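PDB 3BJE: nucleoside phosphorylase, putative, which phosphorolyses uridine to uracil and ribose 1-phosphate as a homodimeric uridine phosphorylase of the nucleoside phosphorylase superfamily. Local coordinates for residues A[196-201]-A[275-280]. Numbering follows the deposited sequence.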
ATOM      1  N   ARG A 196     -21.590   8.296   6.306  1.00 19.57           N
ATOM      2  CA  ARG A 196     -21.197   9.583   6.884  1.00 20.77           C
ATOM      3  C   ARG A 196     -22.030   9.980   8.110  1.00 20.51           C
ATOM      4  O   ARG A 196     -21.511  10.644   9.015  1.00 22.44           O
ATOM      5  CB  ARG A 196     -21.284  10.679   5.820  1.00 22.42           C
ATOM      6  CG  ARG A 196     -20.244  10.532   4.718  1.00 24.20           C
ATOM      7  CD  ARG A 196     -18.947  11.194   5.096  1.00 25.55           C
ATOM      8  NE  ARG A 196     -19.151  12.638   5.222  1.00 25.82           N
ATOM      9  CZ  ARG A 196     -18.206  13.497   5.593  1.00 29.94           C
ATOM     10  NH1 ARG A 196     -16.977  13.071   5.846  1.00 24.52           N
ATOM     11  NH2 ARG A 196     -18.490  14.794   5.686  1.00 29.54           N
ATOM     12  N   GLU A 197     -23.306   9.604   8.141  1.00 19.24           N
ATOM     13  CA  GLU A 197     -24.199  10.037   9.218  1.00 20.00           C
ATOM     14  C   GLU A 197     -24.149   9.120  10.423  1.00 19.92           C
ATOM     15  O   GLU A 197     -24.287   9.573  11.559  1.00 20.49           O
ATOM     16  CB  GLU A 197     -25.642  10.175   8.707  1.00 20.56           C
ATOM     17  CG  GLU A 197     -25.788  11.378   7.775  1.00 26.50           C
ATOM     18  CD  GLU A 197     -27.186  11.568   7.184  1.00 29.07           C
ATOM     19  OE1 GLU A 197     -28.083  10.725   7.403  1.00 29.04           O
ATOM     20  OE2 GLU A 197     -27.375  12.584   6.477  1.00 32.66           O
ATOM     21  N   GLN A 198     -23.894   7.841  10.163  1.00 17.89           N
ATOM     22  CA  GLN A 198     -24.041   6.786  11.159  1.00 17.42           C
ATOM     23  C   GLN A 198     -22.745   6.068  11.542  1.00 17.74           C
ATOM     24  O   GLN A 198     -22.805   5.013  12.181  1.00 23.69           O
ATOM     25  CB  GLN A 198     -25.050   5.755  10.663  1.00 18.85           C
ATOM     26  CG  GLN A 198     -26.457   6.326  10.485  1.00 19.85           C
ATOM     27  CD  GLN A 198     -27.445   5.306   9.979  1.00 21.30           C
ATOM     28  OE1 GLN A 198     -27.236   4.097  10.127  1.00 23.33           O
ATOM     29  NE2 GLN A 198     -28.531   5.784   9.366  1.00 22.57           N
ATOM     30  N   THR A 199     -21.586   6.608  11.168  1.00 16.93           N
ATOM     31  CA  THR A 199     -20.331   6.038  11.631  1.00 17.93           C
ATOM     32  C   THR A 199     -19.294   7.126  11.852  1.00 17.74           C
ATOM     33  O   THR A 199     -19.451   8.255  11.408  1.00 17.60           O
ATOM     34  CB  THR A 199     -19.709   5.037  10.620  1.00 17.62           C
ATOM     35  OG1 THR A 199     -19.053   5.738   9.556  1.00 19.44           O
ATOM     36  CG2 THR A 199     -20.744   4.091  10.020  1.00 17.47           C
ATOM     37  N   GLY A 200     -18.201   6.755  12.510  1.00 17.67           N
ATOM     38  CA  GLY A 200     -17.069   7.654  12.696  1.00 16.99           C
ATOM     39  C   GLY A 200     -16.367   8.063  11.421  1.00 16.99           C
ATOM     40  O   GLY A 200     -15.512   8.955  11.445  1.00 18.51           O
ATOM     41  N   LEU A 201     -16.716   7.423  10.299  1.00 15.93           N
ATOM     42  CA  LEU A 201     -16.241   7.903   8.989  1.00 15.85           C
ATOM     43  C   LEU A 201     -16.847   9.269   8.641  1.00 18.01           C
ATOM     44  O   LEU A 201     -16.482   9.851   7.633  1.00 18.61           O
ATOM     45  CB  LEU A 201     -16.514   6.887   7.889  1.00 17.53           C
ATOM     46  CG  LEU A 201     -15.728   5.577   8.103  1.00 19.93           C
ATOM     47  CD1 LEU A 201     -16.317   4.447   7.274  1.00 20.02           C
ATOM     48  CD2 LEU A 201     -14.212   5.716   7.793  1.00 20.05           C
ATOM     49  N   GLY A 275     -20.994  -2.816  10.886  1.00 15.81           N
ATOM     50  CA  GLY A 275     -21.894  -3.952  11.014  1.00 18.25           C
ATOM     51  C   GLY A 275     -23.337  -3.589  11.289  1.00 16.80           C
ATOM     52  O   GLY A 275     -24.241  -4.430  11.061  1.00 18.68           O
ATOM     53  N   SER A 276     -23.582  -2.372  11.796  1.00 15.79           N
ATOM     54  CA  SER A 276     -24.950  -1.949  12.182  1.00 17.10           C
ATOM     55  C   SER A 276     -25.730  -1.404  10.984  1.00 16.65           C
ATOM     56  O   SER A 276     -26.954  -1.234  11.061  1.00 17.48           O
ATOM     57  CB  SER A 276     -24.892  -0.883  13.268  1.00 18.55           C
ATOM     58  OG  SER A 276     -24.439   0.357  12.757  1.00 22.75           O
ATOM     59  N   LEU A 277     -25.023  -1.133   9.887  1.00 17.02           N
ATOM     60  CA  LEU A 277     -25.607  -0.421   8.757  1.00 17.17           C
ATOM     61  C   LEU A 277     -26.488  -1.317   7.893  1.00 17.86           C
ATOM     62  O   LEU A 277     -26.201  -2.507   7.687  1.00 18.87           O
ATOM     63  CB  LEU A 277     -24.533   0.246   7.882  1.00 17.77           C
ATOM     64  CG  LEU A 277     -23.511   1.144   8.584  1.00 17.46           C
ATOM     65  CD1 LEU A 277     -22.597   1.768   7.594  1.00 17.70           C
ATOM     66  CD2 LEU A 277     -24.229   2.233   9.384  1.00 18.76           C
ATOM     67  N   LYS A 278     -27.552  -0.708   7.376  1.00 19.13           N
ATOM     68  CA  LYS A 278     -28.398  -1.306   6.382  1.00 23.48           C
ATOM     69  C   LYS A 278     -28.625  -0.246   5.320  1.00 23.51           C
ATOM     70  O   LYS A 278     -29.027   0.878   5.633  1.00 28.57           O
ATOM     71  CB  LYS A 278     -29.718  -1.745   7.013  1.00 25.03           C
ATOM     72  CG  LYS A 278     -29.555  -2.893   7.986  1.00 26.48           C
ATOM     73  CD  LYS A 278     -30.885  -3.370   8.539  1.00 31.71           C
ATOM     74  CE  LYS A 278     -30.700  -4.659   9.333  1.00 38.76           C
ATOM     75  NZ  LYS A 278     -30.106  -5.760   8.500  1.00 42.55           N
ATOM     76  N   PHE A 279     -28.329  -0.587   4.072  1.00 19.28           N
ATOM     77  CA  PHE A 279     -28.520   0.325   2.969  1.00 22.09           C
ATOM     78  C   PHE A 279     -29.777  -0.082   2.240  1.00 21.12           C
ATOM     79  O   PHE A 279     -29.848  -1.184   1.709  1.00 21.79           O
ATOM     80  CB  PHE A 279     -27.324   0.267   2.016  1.00 21.55           C
ATOM     81  CG  PHE A 279     -25.988   0.462   2.700  1.00 18.98           C
ATOM     82  CD1 PHE A 279     -25.753   1.590   3.475  1.00 16.64           C
ATOM     83  CD2 PHE A 279     -24.979  -0.484   2.575  1.00 19.31           C
ATOM     84  CE1 PHE A 279     -24.562   1.774   4.110  1.00 17.99           C
ATOM     85  CE2 PHE A 279     -23.752  -0.298   3.210  1.00 20.72           C
ATOM     86  CZ  PHE A 279     -23.545   0.838   3.973  1.00 17.72           C
ATOM     87  N   ASN A 280     -30.761   0.810   2.223  1.00 21.54           N
ATOM     88  CA  ASN A 280     -32.004   0.585   1.483  1.00 22.94           C
ATOM     89  C   ASN A 280     -31.798   1.044   0.051  1.00 22.61           C
ATOM     90  O   ASN A 280     -31.997   2.213  -0.278  1.00 24.22           O
ATOM     91  CB  ASN A 280     -33.141   1.342   2.147  1.00 25.82           C
ATOM     92  CG  ASN A 280     -33.453   0.809   3.531  1.00 31.64           C
ATOM     93  OD1 ASN A 280     -33.576  -0.402   3.727  1.00 35.63           O
ATOM     94  ND2 ASN A 280     -33.568   1.708   4.502  1.00 39.16           N
TER
HETATM   95  O   HOH W   1     -28.305   1.982   8.607  1.00 25.24           O
HETATM   96  O   HOH W   2     -26.506   2.478  12.456  1.00 26.60           O
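At the C-terminal end of helix 186-198, Gln-198 and Thr-199 pack on Leu-277, in the short link between helix 270-276 and strand 279-281. CD1 of Leu-277 lies 3.8 Å from Thr-199 CG2, the two side chains crossing at about a right angle, while CD2 reaches both residues but sits mainly against Gln-198, 3.8 Å from its CB and 3.6 Å from its OE1. The amide chain is extended beyond CG (chi2 179°) and runs past the leucine in the opposite direction, placing OE1 beside the methyl, where two waters donate to it. One, 2.8 Å from Gln-198 OE1, also accepts from Lys-278 N; the other also donates, over 3.0 Å, to Ser-276 OG. The hydroxyl of Thr-199 is used locally: OG1 accepts from Leu-201 N at 3.0 Å in an ST turn and also bonds Val-195 O, leaving CG2 to meet the leucine. Nearby, Glu-273 OE1 takes the N-H of Gly-200, tying the turn after helix 186-198 to helix 270-276. Away from the nucleoside pocket, the buried methyl packing of Thr-199 and Leu-277 thus gives way to a water-bridged edge at the exposed Gln-198 and Ser-276: direct touching always involves a leucine methyl, while these polar links run through the two waters.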